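Local structure of conserved protein (Methanosarcina mazei, 2NR4) at residues T167-R172 with L182-H187; F87-S90 with D94-P97; L191-K194 with E200-A203. The protein is of unknown function but binds flavin mononucleotide at an antiparallel beta-barrel of the kind found in FMN-binding proteins. All blocks are in the same frame, centred on the assembly; numbering follows the deposited sequence.

Contact 1 of 3, residues T167-R172 with L182-H187. With FMN (flavin mononucleotide), chain C.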
ATOM      1  N   THR A 167     -11.472  -6.164   5.383  1.00 24.01           N
ATOM      2  CA  THR A 167     -11.145  -7.343   6.205  1.00 24.65           C
ATOM      3  C   THR A 167     -11.182  -6.972   7.698  1.00 25.44           C
ATOM      4  O   THR A 167     -11.736  -7.710   8.502  1.00 24.83           O
ATOM      5  CB  THR A 167      -9.784  -8.006   5.838  1.00 25.26           C
ATOM      6  OG1 THR A 167      -8.698  -7.105   6.143  1.00 30.37           O
ATOM      7  CG2 THR A 167      -9.738  -8.316   4.358  1.00 20.19           C
ATOM      8  N   VAL A 168     -10.688  -5.789   8.058  1.00 24.49           N
ATOM      9  CA  VAL A 168     -10.762  -5.340   9.454  1.00 25.48           C
ATOM     10  C   VAL A 168     -12.237  -5.228   9.871  1.00 26.67           C
ATOM     11  O   VAL A 168     -12.686  -5.845  10.873  1.00 27.81           O
ATOM     12  CB  VAL A 168      -9.969  -4.022   9.677  1.00 25.94           C
ATOM     13  CG1 VAL A 168      -9.993  -3.589  11.177  1.00 27.29           C
ATOM     14  CG2 VAL A 168      -8.542  -4.230   9.267  1.00 25.69           C
ATOM     15  N   HIS A 169     -13.019  -4.499   9.096  1.00 27.36           N
ATOM     16  CA  HIS A 169     -14.440  -4.321   9.433  1.00 28.51           C
ATOM     17  C   HIS A 169     -15.249  -5.619   9.430  1.00 29.67           C
ATOM     18  O   HIS A 169     -16.123  -5.809  10.284  1.00 28.26           O
ATOM     19  CB  HIS A 169     -15.059  -3.222   8.575  1.00 28.46           C
ATOM     20  CG  HIS A 169     -14.408  -1.891   8.785  1.00 31.65           C
ATOM     21  ND1 HIS A 169     -14.167  -1.372  10.041  1.00 33.07           N
ATOM     22  CD2 HIS A 169     -13.901  -0.994   7.906  1.00 33.75           C
ATOM     23  CE1 HIS A 169     -13.571  -0.201   9.923  1.00 34.04           C
ATOM     24  NE2 HIS A 169     -13.381   0.045   8.641  1.00 33.53           N
ATOM     25  N   ALA A 170     -14.961  -6.518   8.496  1.00 28.74           N
ATOM     26  CA  ALA A 170     -15.587  -7.818   8.508  1.00 30.03           C
ATOM     27  C   ALA A 170     -15.318  -8.595   9.796  1.00 30.82           C
ATOM     28  O   ALA A 170     -16.224  -9.258  10.303  1.00 31.86           O
ATOM     29  CB  ALA A 170     -15.192  -8.647   7.252  1.00 29.15           C
ATOM     30  N   THR A 171     -14.097  -8.545  10.330  1.00 32.07           N
ATOM     31  CA  THR A 171     -13.823  -9.225  11.599  1.00 33.28           C
ATOM     32  C   THR A 171     -14.582  -8.579  12.757  1.00 34.16           C
ATOM     33  O   THR A 171     -15.007  -9.262  13.713  1.00 33.81           O
ATOM     34  CB  THR A 171     -12.296  -9.331  11.950  1.00 33.15           C
ATOM     35  OG1 THR A 171     -11.761  -8.049  12.255  1.00 36.86           O
ATOM     36  CG2 THR A 171     -11.480  -9.989  10.835  1.00 32.21           C
ATOM     37  N   ARG A 172     -14.745  -7.263  12.672  1.00 34.14           N
ATOM     38  CA  ARG A 172     -15.511  -6.523  13.665  1.00 35.49           C
ATOM     39  C   ARG A 172     -17.000  -6.801  13.586  1.00 37.02           C
ATOM     40  O   ARG A 172     -17.669  -6.861  14.634  1.00 36.79           O
ATOM     41  CB  ARG A 172     -15.216  -5.042  13.567  1.00 35.54           C
ATOM     42  CG  ARG A 172     -13.897  -4.757  14.206  1.00 37.62           C
ATOM     43  CD  ARG A 172     -13.491  -3.363  13.933  1.00 40.98           C
ATOM     44  NE  ARG A 172     -12.178  -3.114  14.495  1.00 44.65           N
ATOM     45  CZ  ARG A 172     -11.471  -2.023  14.239  1.00 46.80           C
ATOM     46  NH1 ARG A 172     -11.952  -1.085  13.423  1.00 46.69           N
ATOM     47  NH2 ARG A 172     -10.287  -1.880  14.800  1.00 49.01           N
ATOM     48  N   LEU A 182     -21.308  -3.550   8.001  1.00 43.95           N
ATOM     49  CA  LEU A 182     -21.720  -4.025   6.681  1.00 44.61           C
ATOM     50  C   LEU A 182     -21.809  -2.880   5.705  1.00 44.74           C
ATOM     51  O   LEU A 182     -21.528  -3.054   4.529  1.00 44.34           O
ATOM     52  CB  LEU A 182     -23.059  -4.755   6.720  1.00 44.96           C
ATOM     53  CG  LEU A 182     -23.212  -6.091   7.444  1.00 46.60           C
ATOM     54  CD1 LEU A 182     -24.503  -6.732   6.931  1.00 47.82           C
ATOM     55  CD2 LEU A 182     -22.025  -7.017   7.191  1.00 46.49           C
ATOM     56  N   GLU A 183     -22.214  -1.717   6.215  1.00 45.38           N
ATOM     57  CA  GLU A 183     -22.285  -0.476   5.461  1.00 45.76           C
ATOM     58  C   GLU A 183     -20.884   0.018   5.059  1.00 44.18           C
ATOM     59  O   GLU A 183     -20.685   0.533   3.947  1.00 44.00           O
ATOM     60  CB  GLU A 183     -22.998   0.578   6.318  1.00 46.32           C
ATOM     61  CG  GLU A 183     -23.362   1.878   5.621  1.00 47.82           C
ATOM     62  CD  GLU A 183     -23.609   3.017   6.619  1.00 49.15           C
ATOM     63  OE1 GLU A 183     -22.911   3.050   7.663  1.00 53.47           O
ATOM     64  OE2 GLU A 183     -24.495   3.873   6.358  1.00 52.73           O
ATOM     65  N   LEU A 184     -19.927  -0.101   5.976  1.00 42.00           N
ATOM     66  CA  LEU A 184     -18.538   0.189   5.661  1.00 40.32           C
ATOM     67  C   LEU A 184     -17.956  -0.798   4.646  1.00 38.48           C
ATOM     68  O   LEU A 184     -17.228  -0.397   3.749  1.00 37.54           O
ATOM     69  CB  LEU A 184     -17.684   0.217   6.930  1.00 41.12           C
ATOM     70  CG  LEU A 184     -17.631   1.576   7.636  1.00 42.31           C
ATOM     71  CD1 LEU A 184     -17.035   1.429   9.041  1.00 43.47           C
ATOM     72  CD2 LEU A 184     -16.831   2.581   6.810  1.00 44.19           C
ATOM     73  N   ILE A 185     -18.296  -2.075   4.771  1.00 36.86           N
ATOM     74  CA  ILE A 185     -17.803  -3.084   3.834  1.00 35.90           C
ATOM     75  C   ILE A 185     -18.330  -2.795   2.430  1.00 36.74           C
ATOM     76  O   ILE A 185     -17.612  -2.951   1.457  1.00 36.57           O
ATOM     77  CB  ILE A 185     -18.125  -4.519   4.305  1.00 35.65           C
ATOM     78  CG1 ILE A 185     -17.382  -4.801   5.602  1.00 32.65           C
ATOM     79  CG2 ILE A 185     -17.792  -5.596   3.243  1.00 34.69           C
ATOM     80  CD1 ILE A 185     -17.867  -6.042   6.286  1.00 33.73           C
ATOM     81  N   ARG A 186     -19.578  -2.334   2.330  1.00 36.96           N
ATOM     82  CA  ARG A 186     -20.142  -2.006   1.012  1.00 37.37           C
ATOM     83  C   ARG A 186     -19.419  -0.840   0.348  1.00 35.99           C
ATOM     84  O   ARG A 186     -19.188  -0.867  -0.864  1.00 36.54           O
ATOM     85  CB  ARG A 186     -21.653  -1.712   1.099  1.00 38.19           C
ATOM     86  CG  ARG A 186     -22.414  -2.651   1.977  1.00 43.15           C
ATOM     87  CD  ARG A 186     -22.360  -4.087   1.501  1.00 49.62           C
ATOM     88  NE  ARG A 186     -23.101  -4.996   2.388  1.00 56.06           N
ATOM     89  CZ  ARG A 186     -24.358  -4.804   2.806  1.00 56.79           C
ATOM     90  NH1 ARG A 186     -25.029  -3.708   2.466  1.00 56.54           N
ATOM     91  NH2 ARG A 186     -24.937  -5.706   3.597  1.00 59.65           N
ATOM     92  N   HIS A 187     -19.066   0.177   1.134  1.00 34.90           N
ATOM     93  CA  HIS A 187     -18.290   1.315   0.653  1.00 33.47           C
ATOM     94  C   HIS A 187     -16.918   0.841   0.199  1.00 31.96           C
ATOM     95  O   HIS A 187     -16.439   1.231  -0.867  1.00 30.94           O
ATOM     96  CB  HIS A 187     -18.175   2.413   1.737  1.00 35.32           C
ATOM     97  CG  HIS A 187     -17.056   3.396   1.511  1.00 37.79           C
ATOM     98  ND1 HIS A 187     -17.136   4.427   0.597  1.00 40.46           N
ATOM     99  CD2 HIS A 187     -15.837   3.510   2.091  1.00 39.79           C
ATOM    100  CE1 HIS A 187     -16.011   5.116   0.607  1.00 39.61           C
ATOM    101  NE2 HIS A 187     -15.204   4.580   1.509  1.00 41.05           N
TER
HETATM  102  N1  FMN C 401      -5.008  -9.633  15.144  1.00 42.32           N
HETATM  103  C2  FMN C 401      -4.119  -9.467  16.186  1.00 42.50           C
HETATM  104  O2  FMN C 401      -4.245 -10.173  17.182  1.00 42.87           O
HETATM  105  N3  FMN C 401      -3.135  -8.504  16.118  1.00 41.66           N
HETATM  106  C4  FMN C 401      -3.014  -7.708  14.990  1.00 41.68           C
HETATM  107  O4  FMN C 401      -2.025  -7.005  14.821  1.00 36.64           O
HETATM  108  C4A FMN C 401      -3.901  -7.878  13.930  1.00 41.99           C
HETATM  109  N5  FMN C 401      -3.807  -7.088  12.795  1.00 43.22           N
HETATM  110  C5A FMN C 401      -4.678  -7.269  11.730  1.00 42.42           C
HETATM  111  C6  FMN C 401      -4.556  -6.473  10.583  1.00 42.13           C
HETATM  112  C7  FMN C 401      -5.420  -6.647   9.511  1.00 42.39           C
HETATM  113  C7M FMN C 401      -5.297  -5.725   8.331  1.00 43.75           C
HETATM  114  C8  FMN C 401      -6.436  -7.622   9.602  1.00 42.66           C
HETATM  115  C8M FMN C 401      -7.283  -7.965   8.435  1.00 40.74           C
HETATM  116  C9  FMN C 401      -6.570  -8.419  10.747  1.00 42.18           C
HETATM  117  C9A FMN C 401      -5.671  -8.245  11.816  1.00 42.19           C
HETATM  118  N10 FMN C 401      -5.776  -9.028  12.967  1.00 41.98           N
HETATM  119  C10 FMN C 401      -4.901  -8.846  14.018  1.00 42.45           C
HETATM  120  C1' FMN C 401      -6.934  -9.964  13.138  1.00 41.97           C
HETATM  121  C2' FMN C 401      -6.471 -11.371  12.778  1.00 43.31           C
HETATM  122  O2' FMN C 401      -5.859 -11.357  11.517  1.00 42.11           O
HETATM  123  C3' FMN C 401      -7.689 -12.261  12.690  1.00 44.64           C
HETATM  124  O3' FMN C 401      -8.306 -12.301  13.966  1.00 44.23           O
HETATM  125  C4' FMN C 401      -7.323 -13.655  12.185  1.00 42.08           C
HETATM  126  O4' FMN C 401      -8.549 -14.272  11.883  1.00 47.31           O
HETATM  127  C5' FMN C 401      -6.551 -14.470  13.231  1.00 42.16           C
HETATM  128  O5' FMN C 401      -6.543 -15.839  12.882  1.00 39.45           O
HETATM  129  P   FMN C 401      -5.719 -16.997  13.667  1.00 40.26           P
HETATM  130  O1P FMN C 401      -6.710 -17.570  14.694  1.00 38.38           O
HETATM  131  O2P FMN C 401      -4.544 -16.342  14.430  1.00 31.16           O
HETATM  132  O3P FMN C 401      -5.354 -18.072  12.642  1.00 36.38           O

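Contact 2 of 3, residues F87-S90 with D94-P97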
ATOM      1  N   PHE A  87      -4.271 -12.305   1.820  1.00 28.18           N
ATOM      2  CA  PHE A  87      -4.758 -11.650   3.013  1.00 27.23           C
ATOM      3  C   PHE A  87      -6.120 -12.098   3.499  1.00 26.99           C
ATOM      4  O   PHE A  87      -6.352 -12.283   4.694  1.00 26.13           O
ATOM      5  CB  PHE A  87      -4.820 -10.106   2.821  1.00 28.88           C
ATOM      6  CG  PHE A  87      -3.712  -9.387   3.470  1.00 26.24           C
ATOM      7  CD1 PHE A  87      -3.802  -9.021   4.805  1.00 31.60           C
ATOM      8  CD2 PHE A  87      -2.565  -9.077   2.759  1.00 32.35           C
ATOM      9  CE1 PHE A  87      -2.776  -8.361   5.407  1.00 30.56           C
ATOM     10  CE2 PHE A  87      -1.543  -8.419   3.372  1.00 29.91           C
ATOM     11  CZ  PHE A  87      -1.658  -8.079   4.707  1.00 28.15           C
ATOM     12  N   VAL A  88      -7.070 -12.187   2.575  1.00 26.17           N
ATOM     13  CA  VAL A  88      -8.421 -12.482   2.962  1.00 25.53           C
ATOM     14  C   VAL A  88      -8.488 -13.967   3.313  1.00 25.17           C
ATOM     15  O   VAL A  88      -9.085 -14.324   4.300  1.00 25.93           O
ATOM     16  CB  VAL A  88      -9.424 -12.111   1.855  1.00 25.37           C
ATOM     17  CG1 VAL A  88     -10.821 -12.612   2.187  1.00 26.37           C
ATOM     18  CG2 VAL A  88      -9.467 -10.564   1.658  1.00 24.60           C
ATOM     19  N   ARG A  89      -7.848 -14.808   2.521  1.00 25.24           N
ATOM     20  CA  ARG A  89      -7.835 -16.253   2.832  1.00 26.63           C
ATOM     21  C   ARG A  89      -7.205 -16.525   4.190  1.00 26.69           C
ATOM     22  O   ARG A  89      -7.717 -17.346   4.956  1.00 27.46           O
ATOM     23  CB  ARG A  89      -7.077 -17.017   1.755  1.00 26.30           C
ATOM     24  CG  ARG A  89      -7.834 -17.078   0.414  1.00 27.40           C
ATOM     25  CD  ARG A  89      -7.196 -18.048  -0.555  1.00 31.74           C
ATOM     26  NE  ARG A  89      -6.986 -19.351   0.084  1.00 29.37           N
ATOM     27  CZ  ARG A  89      -5.822 -19.990   0.170  1.00 32.16           C
ATOM     28  NH1 ARG A  89      -4.707 -19.491  -0.365  1.00 31.03           N
ATOM     29  NH2 ARG A  89      -5.784 -21.164   0.813  1.00 31.94           N
ATOM     30  N   SER A  90      -6.092 -15.853   4.502  1.00 25.38           N
ATOM     31  CA  SER A  90      -5.477 -16.099   5.815  1.00 26.12           C
ATOM     32  C   SER A  90      -6.322 -15.540   6.961  1.00 26.56           C
ATOM     33  O   SER A  90      -6.192 -15.946   8.114  1.00 24.06           O
ATOM     34  CB  SER A  90      -4.057 -15.557   5.869  1.00 26.28           C
ATOM     35  OG  SER A  90      -4.099 -14.156   5.816  1.00 28.82           O
ATOM     36  N   ASP A  94      -8.147 -21.348   6.715  1.00 39.16           N
ATOM     37  CA  ASP A  94      -6.894 -21.979   7.063  1.00 39.25           C
ATOM     38  C   ASP A  94      -6.128 -22.162   5.751  1.00 37.98           C
ATOM     39  O   ASP A  94      -6.632 -22.784   4.807  1.00 38.52           O
ATOM     40  CB  ASP A  94      -7.132 -23.361   7.704  1.00 40.20           C
ATOM     41  CG  ASP A  94      -8.058 -23.316   8.923  1.00 44.22           C
ATOM     42  OD1 ASP A  94      -7.548 -23.417  10.061  1.00 51.23           O
ATOM     43  OD2 ASP A  94      -9.297 -23.222   8.751  1.00 48.33           O
ATOM     44  N   LEU A  95      -4.921 -21.627   5.672  1.00 35.75           N
ATOM     45  CA  LEU A  95      -4.086 -21.924   4.517  1.00 33.75           C
ATOM     46  C   LEU A  95      -3.654 -23.380   4.686  1.00 33.80           C
ATOM     47  O   LEU A  95      -3.455 -23.852   5.798  1.00 33.56           O
ATOM     48  CB  LEU A  95      -2.870 -21.013   4.445  1.00 33.88           C
ATOM     49  CG  LEU A  95      -3.035 -19.497   4.293  1.00 31.74           C
ATOM     50  CD1 LEU A  95      -1.723 -18.901   3.817  1.00 31.82           C
ATOM     51  CD2 LEU A  95      -4.132 -19.115   3.324  1.00 30.09           C
ATOM     52  N   VAL A  96      -3.553 -24.095   3.585  1.00 32.44           N
ATOM     53  CA  VAL A  96      -3.194 -25.506   3.682  1.00 31.76           C
ATOM     54  C   VAL A  96      -1.676 -25.649   3.893  1.00 30.07           C
ATOM     55  O   VAL A  96      -0.894 -24.760   3.494  1.00 28.41           O
ATOM     56  CB  VAL A  96      -3.796 -26.324   2.526  1.00 31.41           C
ATOM     57  CG1 VAL A  96      -5.307 -26.430   2.710  1.00 34.04           C
ATOM     58  CG2 VAL A  96      -3.496 -25.720   1.224  1.00 33.04           C
ATOM     59  N   PRO A  97      -1.247 -26.723   4.587  1.00 28.72           N
ATOM     60  CA  PRO A  97       0.185 -26.885   4.813  1.00 27.74           C
ATOM     61  C   PRO A  97       1.068 -26.798   3.572  1.00 26.42           C
ATOM     62  O   PRO A  97       2.237 -26.412   3.720  1.00 27.29           O
ATOM     63  CB  PRO A  97       0.283 -28.281   5.502  1.00 27.89           C
ATOM     64  CG  PRO A  97      -1.081 -28.427   6.170  1.00 29.87           C
ATOM     65  CD  PRO A  97      -2.033 -27.812   5.218  1.00 28.70           C
TER

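Contact 3 of 3, residues L191-K194 with E200-A203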
ATOM      1  N   LEU A 191     -14.906   0.809  -3.726  1.00 29.17           N
ATOM      2  CA  LEU A 191     -13.560   1.220  -4.114  1.00 28.21           C
ATOM      3  C   LEU A 191     -12.744   0.102  -4.711  1.00 28.01           C
ATOM      4  O   LEU A 191     -11.906   0.322  -5.601  1.00 27.81           O
ATOM      5  CB  LEU A 191     -12.816   1.810  -2.911  1.00 30.11           C
ATOM      6  CG  LEU A 191     -13.171   3.238  -2.485  1.00 31.48           C
ATOM      7  CD1 LEU A 191     -12.345   3.552  -1.253  1.00 36.14           C
ATOM      8  CD2 LEU A 191     -12.858   4.243  -3.627  1.00 33.74           C
ATOM      9  N   ALA A 192     -12.958  -1.114  -4.220  1.00 26.51           N
ATOM     10  CA  ALA A 192     -12.234  -2.237  -4.753  1.00 26.98           C
ATOM     11  C   ALA A 192     -12.626  -2.464  -6.210  1.00 27.68           C
ATOM     12  O   ALA A 192     -11.791  -2.830  -7.040  1.00 27.27           O
ATOM     13  CB  ALA A 192     -12.549  -3.506  -3.918  1.00 27.11           C
ATOM     14  N   SER A 193     -13.922  -2.288  -6.479  1.00 28.16           N
ATOM     15  CA  SER A 193     -14.450  -2.423  -7.822  1.00 30.60           C
ATOM     16  C   SER A 193     -13.945  -1.335  -8.774  1.00 30.01           C
ATOM     17  O   SER A 193     -13.689  -1.624  -9.947  1.00 30.48           O
ATOM     18  CB  SER A 193     -15.970  -2.381  -7.814  1.00 30.65           C
ATOM     19  OG  SER A 193     -16.393  -2.918  -9.065  1.00 35.56           O
ATOM     20  N   LYS A 194     -13.855  -0.093  -8.279  1.00 28.49           N
ATOM     21  CA  LYS A 194     -13.414   1.035  -9.102  1.00 28.73           C
ATOM     22  C   LYS A 194     -11.921   1.015  -9.289  1.00 28.06           C
ATOM     23  O   LYS A 194     -11.430   1.170 -10.412  1.00 27.59           O
ATOM     24  CB  LYS A 194     -13.843   2.368  -8.494  1.00 30.18           C
ATOM     25  CG  LYS A 194     -15.338   2.489  -8.347  1.00 34.87           C
ATOM     26  CD  LYS A 194     -15.741   3.800  -7.656  1.00 43.47           C
ATOM     27  CE  LYS A 194     -17.156   4.229  -8.091  1.00 48.14           C
ATOM     28  NZ  LYS A 194     -17.207   4.367  -9.593  1.00 49.25           N
ATOM     29  N   GLU A 200      -8.164  -7.936  -6.373  1.00 28.67           N
ATOM     30  CA  GLU A 200      -9.005  -7.246  -5.391  1.00 29.26           C
ATOM     31  C   GLU A 200     -10.480  -7.597  -5.479  1.00 30.38           C
ATOM     32  O   GLU A 200     -11.174  -7.756  -4.460  1.00 28.27           O
ATOM     33  CB  GLU A 200      -8.839  -5.727  -5.479  1.00 29.43           C
ATOM     34  CG  GLU A 200      -7.509  -5.237  -4.942  1.00 28.68           C
ATOM     35  CD  GLU A 200      -6.351  -5.453  -5.876  1.00 33.23           C
ATOM     36  OE1 GLU A 200      -6.582  -5.544  -7.108  1.00 30.06           O
ATOM     37  OE2 GLU A 200      -5.195  -5.534  -5.372  1.00 34.68           O
ATOM     38  N   LYS A 201     -10.976  -7.700  -6.708  1.00 30.25           N
ATOM     39  CA  LYS A 201     -12.387  -7.994  -6.882  1.00 32.02           C
ATOM     40  C   LYS A 201     -12.697  -9.415  -6.402  1.00 30.10           C
ATOM     41  O   LYS A 201     -13.718  -9.615  -5.751  1.00 31.52           O
ATOM     42  CB  LYS A 201     -12.849  -7.692  -8.314  1.00 31.43           C
ATOM     43  CG  LYS A 201     -12.769  -6.182  -8.673  1.00 34.72           C
ATOM     44  CD  LYS A 201     -13.078  -5.978 -10.185  1.00 36.11           C
ATOM     45  CE  LYS A 201     -12.723  -4.573 -10.671  1.00 39.32           C
ATOM     46  NZ  LYS A 201     -12.823  -4.476 -12.170  1.00 44.03           N
ATOM     47  N   LYS A 202     -11.785 -10.352  -6.651  1.00 29.39           N
ATOM     48  CA  LYS A 202     -11.863 -11.721  -6.104  1.00 30.58           C
ATOM     49  C   LYS A 202     -11.779 -11.746  -4.569  1.00 28.80           C
ATOM     50  O   LYS A 202     -12.520 -12.484  -3.907  1.00 27.73           O
ATOM     51  CB  LYS A 202     -10.756 -12.625  -6.681  1.00 30.24           C
ATOM     52  CG  LYS A 202     -10.955 -13.102  -8.114  1.00 34.50           C
ATOM     53  CD  LYS A 202     -10.081 -14.352  -8.416  1.00 35.82           C
ATOM     54  CE  LYS A 202      -9.383 -14.219  -9.794  1.00 42.56           C
ATOM     55  NZ  LYS A 202     -10.341 -13.693 -10.824  1.00 45.63           N
ATOM     56  N   ALA A 203     -10.884 -10.919  -4.006  1.00 26.68           N
ATOM     57  CA  ALA A 203     -10.740 -10.805  -2.549  1.00 26.69           C
ATOM     58  C   ALA A 203     -12.016 -10.339  -1.864  1.00 26.41           C
ATOM     59  O   ALA A 203     -12.432 -10.915  -0.866  1.00 25.52           O
ATOM     60  CB  ALA A 203      -9.561  -9.887  -2.182  1.00 25.10           C
TER

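Contact 1 of 3, residues T167-R172 with L182-H187
Leu184 and Ile185 of helix 179-195 lean on His169 and Ala170 of helix 158-176 in a helical hairpin whose arms pack nearly antiparallel, the axes of the two segments 9.0 Å apart at closest approach. Leu184 comes first: its CD1 methyl sits over the centre of the His169 imidazole, 3.9 Å from the centroid and 9° off the ring normal, a clear CH-pi contact. His169 CG lies anti to its carbonyl carbon (chi1 -61°), which places the ring beside helix 179-195, and the ring rotation (chi2 -48°) turns a face to Leu184 CD1. Next, Ile185 lies beside the foot of His169, its CD1 pressed on Ala170. Ile185 CD1 rests 3.6 Å from Ala170 CA and 3.9 Å from Ala170 CB, while Ile185 CG1 lies 4.1 Å from His169 CB. Ile207, Tyr208 and Leu211 add to the apolar surroundings of Ala170 and Ile185. On helix 158-176, Val168 CG2 is 3.7 Å from the FMN C7M methyl. No hydrogen bond joins the two segments, so their cohesion is that of methyls against an aromatic face and a small alanine, and the flavin-lining helix is backed by helix 179-195 through dispersion contacts.

Contact 2 of 3, residues F87-S90 with D94-P97
The end of helix 84-92 and the loop that leads from it to strand 100-103 meet through Arg89 and Leu95, at the helix-to-loop reversal beside the flavin pocket. The methyl Leu95 CD2 is the main point of contact. It lies 3.5 Å above the plane of the Arg89 guanidinium, displaced toward the rim of the group, and is 3.6 Å from Arg89 NH2. The same methyl is 3.9 Å from Arg89 CB, and the bend at chi3 (51°) folds the guanidinium back over it. Arg89 NH2 forms a salt bridge with Glu99 OE1, and this carboxylate oxygen also accepts a hydrogen bond from the backbone N of Val96, so one acidic group ties helix and loop together. Ser90 adds a looser touch, its backbone N 4.0 Å from Leu95 CD2; its OG is hydrogen-bonded back along the helix to Leu86 O. Leu95 and Ser90 both pack on Ala44 of strand 43-51, and Ser90 also meets Pro46, an FMN-binding residue of that strand, and Ile34 of strand 29-37. Arg89 and Val88 extend instead onto helix 198-210, which places helix 84-92 between the barrel strands and the C-terminal helices.

Contact 3 of 3, residues L191-K194 with E200-A203
Lys201 reaches across from the start of helix 198-210 to lie along the last turn of helix 179-195, touching the carbonyl oxygens of Ala192 and Ser193; the two segments flank the tight turn of the helical hairpin that these helices form. Its CG is anti to the carbonyl carbon (chi1 -65°), and beyond CG the chain is fully extended, so successive methylenes run past the end of the other helix. Lys201 CG passes 3.9 Å from Ala192 O, and farther out Lys201 CE comes within 3.2 Å of Ser193 O. The ammonium nitrogen, Lys201 NZ, lies farther from that oxygen, at 3.7 Å, and makes no hydrogen bond with it. The approach is thus a carbon-to-oxygen one, probably eased by the polarisation of CE by its charged neighbour and by the electrostatic attraction of the amine for a carbonyl near a helix C terminus. Ser193 CB points away from helix 198-210, yet OG, anti to the backbone N (chi1 -163°), still comes to 4.3 Å from Lys201 CE. Glu200 behaves in the opposite manner: its CB starts toward helix 179-195, 4.4 Å from Ala192 O, and a bend at chi2 (77°) then leads the carboxylate away. Glu200 OE1 is hydrogen-bonded to the backbone N of Gly197, in the short connection between the two helices. Ala192 turns its small methyl toward helix 198-210, consistent with the close backbones, 6.0 Å between Ala192 CA and Glu200 CA and as much between Ser193 CA and Lys201 CA. Beyond this turn, Glu200 packs on Phe160 and Ala203 on Val163 of helix 158-176, and both also touch Pro84 of helix 84-92. Leu191 meets Arg158 and Ala162 of helix 158-176, while Lys201 packs against Lys52 of the second subunit.

Overall arrangement
Along the chain the three contacts follow one another in series, none nested in or crossing another. Contact 2 comes first and closes the short reversal after helix 84-92, within the N-terminal, barrel-forming part of the chain. After the remaining barrel strands, contact 1 closes the turn between helices 158-176 and 179-195, and contact 3 closes the next one, between helices 179-195 and 198-210; helix 179-195 serves both. Helix 84-92 links the two regions through Val88, whose CG2 lies 3.5 Å from Thr167 CG2 of contact 1 and whose CG1 lies 3.8 Å from Ala203 O of contact 3. The C-terminal helices are thereby fastened to the barrel beside the flavin.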